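Local coordinates for lipolytic enzyme, G-D-S-L family (Bacteroides thetaiotaomicron, PDB 7BR2), which is a gut bacterial serine esterase of the SGNH (GDSL) hydrolase family that metabolises the drug diltiazem, at residues N56-R70 and R367-Q379. Sequence-based numbering, arbitrary orientation.
Sequences NGGIGGDTAYDMNKR and REYAWCQFGFFQQ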
loop_
_atom_site.group_PDB
_atom_site.type_symbol
_atom_site.label_atom_id
_atom_site.label_comp_id
_atom_site.label_asym_id
_atom_site.label_seq_id
_atom_site.Cartn_x
_atom_site.Cartn_y
_atom_site.Cartn_z
ATOM N N ASN A 56 9.888 2.011 -2.450
ATOM C CA ASN A 56 10.119 0.856 -1.595
ATOM C C ASN A 56 11.535 0.926 -1.010
ATOM O O ASN A 56 12.519 0.889 -1.753
ATOM C CB ASN A 56 9.928 -0.401 -2.440
ATOM C CG ASN A 56 10.090 -1.690 -1.654
ATOM O OD1 ASN A 56 10.588 -1.698 -0.524
ATOM N ND2 ASN A 56 9.702 -2.803 -2.281
ATOM N N GLY A 57 11.659 1.038 0.315
ATOM C CA GLY A 57 12.969 0.993 0.944
ATOM C C GLY A 57 13.042 -0.146 1.940
ATOM O O GLY A 57 13.571 -0.007 3.045
ATOM N N GLY A 58 12.442 -1.271 1.575
ATOM C CA GLY A 58 12.492 -2.470 2.388
ATOM C C GLY A 58 13.598 -3.380 1.882
ATOM O O GLY A 58 13.877 -3.422 0.686
ATOM N N ILE A 59 14.242 -4.081 2.816
ATOM C CA ILE A 59 15.140 -5.190 2.519
ATOM C C ILE A 59 14.805 -6.330 3.471
ATOM O O ILE A 59 14.784 -6.137 4.690
ATOM C CB ILE A 59 16.620 -4.783 2.657
ATOM C CG1 ILE A 59 16.977 -3.688 1.644
ATOM C CG2 ILE A 59 17.521 -5.986 2.490
ATOM C CD1 ILE A 59 18.445 -3.420 1.533
ATOM N N GLY A 60 14.530 -7.510 2.921
ATOM C CA GLY A 60 14.168 -8.638 3.765
ATOM C C GLY A 60 15.263 -8.980 4.762
ATOM O O GLY A 60 16.452 -8.995 4.430
ATOM N N GLY A 61 14.845 -9.291 5.993
ATOM C CA GLY A 61 15.750 -9.663 7.054
ATOM C C GLY A 61 16.252 -8.521 7.913
ATOM O O GLY A 61 16.916 -8.783 8.922
ATOM N N ASP A 62 15.999 -7.265 7.538
ATOM C CA ASP A 62 16.600 -6.136 8.247
ATOM C C ASP A 62 16.077 -5.984 9.672
ATOM O O ASP A 62 14.893 -6.174 9.954
ATOM C CB ASP A 62 16.352 -4.815 7.506
ATOM C CG ASP A 62 17.371 -4.542 6.395
ATOM O OD1 ASP A 62 18.089 -5.486 5.987
ATOM O OD2 ASP A 62 17.486 -3.373 5.959
ATOM N N THR A 63 16.973 -5.557 10.556
ATOM C CA THR A 63 16.613 -5.009 11.853
ATOM C C THR A 63 16.917 -3.521 11.815
ATOM O O THR A 63 17.349 -2.991 10.790
ATOM C CB THR A 63 17.387 -5.676 12.993
ATOM O OG1 THR A 63 18.784 -5.464 12.792
ATOM C CG2 THR A 63 17.132 -7.167 13.005
ATOM N N ALA A 64 16.736 -2.855 12.950
ATOM C CA ALA A 64 17.089 -1.447 13.008
ATOM C C ALA A 64 18.578 -1.248 12.753
ATOM O O ALA A 64 18.990 -0.202 12.220
ATOM C CB ALA A 64 16.690 -0.859 14.360
ATOM N N TYR A 65 19.392 -2.263 13.078
ATOM C CA TYR A 65 20.827 -2.197 12.818
ATOM C C TYR A 65 21.124 -2.112 11.316
ATOM O O TYR A 65 21.918 -1.262 10.878
ATOM C CB TYR A 65 21.518 -3.418 13.450
ATOM C CG TYR A 65 22.942 -3.630 12.974
ATOM C CD1 TYR A 65 24.008 -2.964 13.574
ATOM C CD2 TYR A 65 23.222 -4.488 11.907
ATOM C CE1 TYR A 65 25.312 -3.152 13.123
ATOM C CE2 TYR A 65 24.524 -4.678 11.451
ATOM C CZ TYR A 65 25.560 -4.010 12.057
ATOM O OH TYR A 65 26.849 -4.206 11.597
ATOM N N ASP A 66 20.451 -2.942 10.502
ATOM C CA ASP A 66 20.698 -2.949 9.055
ATOM C C ASP A 66 20.147 -1.700 8.372
ATOM O O ASP A 66 20.795 -1.110 7.489
ATOM C CB ASP A 66 20.079 -4.198 8.438
ATOM C CG ASP A 66 20.508 -5.464 9.141
ATOM O OD1 ASP A 66 21.709 -5.798 9.053
ATOM O OD2 ASP A 66 19.653 -6.132 9.767
ATOM N N MET A 67 18.932 -1.312 8.743
ATOM C CA MET A 67 18.342 -0.077 8.253
ATOM C C MET A 67 19.255 1.118 8.520
ATOM O O MET A 67 19.475 1.967 7.635
ATOM C CB MET A 67 16.974 0.086 8.905
ATOM C CG MET A 67 15.992 -0.998 8.473
ATOM S SD MET A 67 14.378 -0.804 9.280
ATOM C CE MET A 67 13.636 -2.416 9.084
ATOM N N ASN A 68 19.833 1.176 9.729
ATOM C CA ASN A 68 20.759 2.250 10.063
ATOM C C ASN A 68 22.012 2.198 9.197
ATOM O O ASN A 68 22.509 3.245 8.768
ATOM C CB ASN A 68 21.146 2.186 11.542
ATOM C CG ASN A 68 22.119 3.289 11.932
ATOM O OD1 ASN A 68 21.753 4.464 11.965
ATOM N ND2 ASN A 68 23.373 2.922 12.181
ATOM N N LYS A 69 22.579 0.995 8.991
ATOM C CA LYS A 69 23.761 0.855 8.129
ATOM C C LYS A 69 23.525 1.437 6.740
ATOM O O LYS A 69 24.453 1.978 6.123
ATOM C CB LYS A 69 24.162 -0.613 7.933
ATOM C CG LYS A 69 24.855 -1.362 9.033
ATOM C CD LYS A 69 25.269 -2.743 8.468
ATOM C CE LYS A 69 24.167 -3.299 7.574
ATOM N NZ LYS A 69 24.601 -4.207 6.476
ATOM N N ARG A 70 22.308 1.287 6.204
ATOM C CA ARG A 70 22.076 1.643 4.802
ATOM C C ARG A 70 21.358 2.978 4.599
ATOM O O ARG A 70 21.007 3.301 3.462
ATOM C CB ARG A 70 21.301 0.536 4.085
ATOM C CG ARG A 70 19.896 0.303 4.584
ATOM C CD ARG A 70 19.234 -0.792 3.745
ATOM N NE ARG A 70 18.065 -1.390 4.393
ATOM C CZ ARG A 70 16.807 -1.038 4.149
ATOM N NH1 ARG A 70 16.544 -0.077 3.261
ATOM N NH2 ARG A 70 15.812 -1.654 4.783
ATOM N N ARG A 367 15.357 -3.712 -5.467
ATOM C CA ARG A 367 15.482 -4.094 -4.056
ATOM C C ARG A 367 16.392 -5.318 -3.886
ATOM O O ARG A 367 17.132 -5.427 -2.894
ATOM C CB ARG A 367 14.108 -4.394 -3.445
ATOM C CG ARG A 367 13.126 -3.221 -3.368
ATOM C CD ARG A 367 13.823 -1.919 -3.097
ATOM N NE ARG A 367 14.310 -1.841 -1.732
ATOM C CZ ARG A 367 15.292 -1.043 -1.340
ATOM N NH1 ARG A 367 15.673 -1.036 -0.067
ATOM N NH2 ARG A 367 15.896 -0.263 -2.227
ATOM N N GLU A 368 16.328 -6.263 -4.827
ATOM C CA GLU A 368 17.256 -7.396 -4.812
ATOM C C GLU A 368 18.694 -6.910 -4.980
ATOM O O GLU A 368 19.625 -7.382 -4.298
ATOM C CB GLU A 368 16.890 -8.392 -5.919
ATOM C CG GLU A 368 15.508 -9.035 -5.780
ATOM C CD GLU A 368 15.470 -10.134 -4.729
ATOM O OE1 GLU A 368 16.534 -10.697 -4.416
ATOM O OE2 GLU A 368 14.385 -10.426 -4.188
ATOM N N TYR A 369 18.895 -5.942 -5.870
ATOM C CA TYR A 369 20.239 -5.390 -6.004
ATOM C C TYR A 369 20.691 -4.749 -4.692
ATOM O O TYR A 369 21.831 -4.952 -4.254
ATOM C CB TYR A 369 20.280 -4.403 -7.173
ATOM C CG TYR A 369 21.454 -3.450 -7.164
ATOM C CD1 TYR A 369 22.712 -3.844 -7.636
ATOM C CD2 TYR A 369 21.299 -2.137 -6.715
ATOM C CE1 TYR A 369 23.792 -2.959 -7.637
ATOM C CE2 TYR A 369 22.364 -1.251 -6.712
ATOM C CZ TYR A 369 23.613 -1.663 -7.174
ATOM O OH TYR A 369 24.661 -0.763 -7.175
ATOM N N ALA A 370 19.790 -4.016 -4.031
ATOM C CA ALA A 370 20.126 -3.396 -2.749
ATOM C C ALA A 370 20.499 -4.437 -1.698
ATOM O O ALA A 370 21.377 -4.191 -0.862
ATOM C CB ALA A 370 18.967 -2.525 -2.252
ATOM N N TRP A 371 19.808 -5.584 -1.678
ATOM C CA TRP A 371 20.255 -6.631 -0.764
ATOM C C TRP A 371 21.677 -7.057 -1.105
ATOM O O TRP A 371 22.518 -7.217 -0.214
ATOM C CB TRP A 371 19.351 -7.863 -0.769
ATOM C CG TRP A 371 19.899 -8.847 0.246
ATOM C CD1 TRP A 371 19.591 -8.907 1.577
ATOM C CD2 TRP A 371 20.919 -9.843 0.035
ATOM N NE1 TRP A 371 20.323 -9.885 2.190
ATOM C CE2 TRP A 371 21.150 -10.472 1.272
ATOM C CE3 TRP A 371 21.651 -10.265 -1.081
ATOM C CZ2 TRP A 371 22.080 -11.501 1.426
ATOM C CZ3 TRP A 371 22.579 -11.288 -0.923
ATOM C CH2 TRP A 371 22.782 -11.891 0.319
ATOM N N CYS A 372 21.975 -7.252 -2.390
ATOM C CA CYS A 372 23.352 -7.613 -2.724
ATOM C C CYS A 372 24.328 -6.593 -2.153
ATOM O O CYS A 372 25.355 -6.955 -1.557
ATOM C CB CYS A 372 23.518 -7.748 -4.243
ATOM S SG CYS A 372 22.688 -9.231 -4.871
ATOM N N GLN A 373 23.956 -5.320 -2.215
ATOM C CA GLN A 373 24.906 -4.285 -1.823
ATOM C C GLN A 373 25.070 -4.215 -0.310
ATOM O O GLN A 373 26.198 -4.214 0.192
ATOM C CB GLN A 373 24.489 -2.923 -2.393
ATOM C CG GLN A 373 24.810 -2.767 -3.891
ATOM C CD GLN A 373 26.310 -2.877 -4.218
ATOM O OE1 GLN A 373 27.149 -2.895 -3.323
ATOM N NE2 GLN A 373 26.641 -2.929 -5.512
ATOM N N PHE A 374 23.965 -4.123 0.436
ATOM C CA PHE A 374 24.077 -3.912 1.877
ATOM C C PHE A 374 24.064 -5.209 2.688
ATOM O O PHE A 374 24.653 -5.257 3.777
ATOM C CB PHE A 374 22.961 -2.975 2.346
ATOM C CG PHE A 374 23.033 -1.629 1.710
ATOM C CD1 PHE A 374 23.888 -0.661 2.199
ATOM C CD2 PHE A 374 22.263 -1.334 0.589
ATOM C CE1 PHE A 374 23.965 0.585 1.583
ATOM C CE2 PHE A 374 22.331 -0.097 -0.025
ATOM C CZ PHE A 374 23.187 0.864 0.469
ATOM N N GLY A 375 23.441 -6.265 2.182
ATOM C CA GLY A 375 23.445 -7.540 2.858
ATOM C C GLY A 375 24.650 -8.410 2.568
ATOM O O GLY A 375 24.825 -9.428 3.241
ATOM N N PHE A 376 25.492 -8.048 1.589
ATOM C CA PHE A 376 26.724 -8.804 1.363
ATOM C C PHE A 376 27.943 -7.908 1.120
ATOM O O PHE A 376 28.943 -8.022 1.834
ATOM C CB PHE A 376 26.566 -9.788 0.201
ATOM C CG PHE A 376 27.834 -10.483 -0.160
ATOM C CD1 PHE A 376 28.342 -11.490 0.652
ATOM C CD2 PHE A 376 28.534 -10.136 -1.306
ATOM C CE1 PHE A 376 29.521 -12.137 0.328
ATOM C CE2 PHE A 376 29.710 -10.784 -1.637
ATOM C CZ PHE A 376 30.206 -11.789 -0.816
ATOM N N PHE A 377 27.879 -7.015 0.124
ATOM C CA PHE A 377 29.095 -6.325 -0.316
ATOM C C PHE A 377 29.608 -5.320 0.707
ATOM O O PHE A 377 30.823 -5.140 0.819
ATOM C CB PHE A 377 28.868 -5.636 -1.665
ATOM C CG PHE A 377 28.903 -6.579 -2.815
ATOM C CD1 PHE A 377 30.058 -7.295 -3.086
ATOM C CD2 PHE A 377 27.793 -6.769 -3.623
ATOM C CE1 PHE A 377 30.107 -8.199 -4.131
ATOM C CE2 PHE A 377 27.836 -7.669 -4.684
ATOM C CZ PHE A 377 28.997 -8.384 -4.937
ATOM N N GLN A 378 28.717 -4.676 1.467
ATOM C CA GLN A 378 29.155 -3.699 2.462
ATOM C C GLN A 378 30.093 -4.326 3.488
ATOM O O GLN A 378 31.106 -3.731 3.868
ATOM C CB GLN A 378 27.950 -3.089 3.168
ATOM C CG GLN A 378 28.313 -1.942 4.096
ATOM C CD GLN A 378 27.090 -1.272 4.705
ATOM O OE1 GLN A 378 26.074 -1.916 4.947
ATOM N NE2 GLN A 378 27.182 0.040 4.939
ATOM N N GLN A 379 29.772 -5.527 3.959
ATOM C CA GLN A 379 30.622 -6.163 4.953
ATOM C C GLN A 379 31.965 -6.574 4.367
ATOM O O GLN A 379 32.923 -6.787 5.125
ATOM C CB GLN A 379 29.906 -7.374 5.540
ATOM C CG GLN A 379 28.681 -7.078 6.452
ATOM C CD GLN A 379 27.585 -6.201 5.802
ATOM O OE1 GLN A 379 27.335 -5.059 6.248
ATOM N NE2 GLN A 379 26.983 -6.704 4.708
HETATM O O HOH W 1 27.257 -6.179 9.520
#
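R367 and I59 meet where the last turns of the long helix 344-377 pass strand 53-58, an edge strand of the five-stranded parallel sheet, with the strand and helix segment axes 9.5 Å apart and 39° from parallel. Helix 64-70 crosses the same helix nearly perpendicularly, at 104°. R367, bent at chi2 and chi3, grips G58 O side-on: NE donates at 2.9 Å and NH1 at 3.1 Å, both from one face of the carbonyl plane. G57 CA and N56 O cover one face of its guanidinium. I59 CD1 packs on A370 CB, while I59 CG2, set anti to the backbone N, meets the edge of the W371 indole, 3.7 Å from W371 CD1. R70 lays CB over the F374 ring in a CH-pi contact, 3.6 Å from the centroid, while its guanidinium takes G57 O end-on and D62 OD2 side-on. Farther along, K69 NZ donates to Q378 OE1 (3.1 Å) and Q379 OE1 (2.9 Å), tying helix 64-75 to residues 378-379. R367 NH1 and R70 NH1 lie 3.6 Å apart, and D74 bridges to both. A leucine in place of R367 would probably leave G58 O without its two donors and D74 with one cation fewer. The carboxylate of D74, shared by both arginines, probably balances their charge, so that buried charge, rather than apolar packing alone, joins the long helix to the hydrolase sheet.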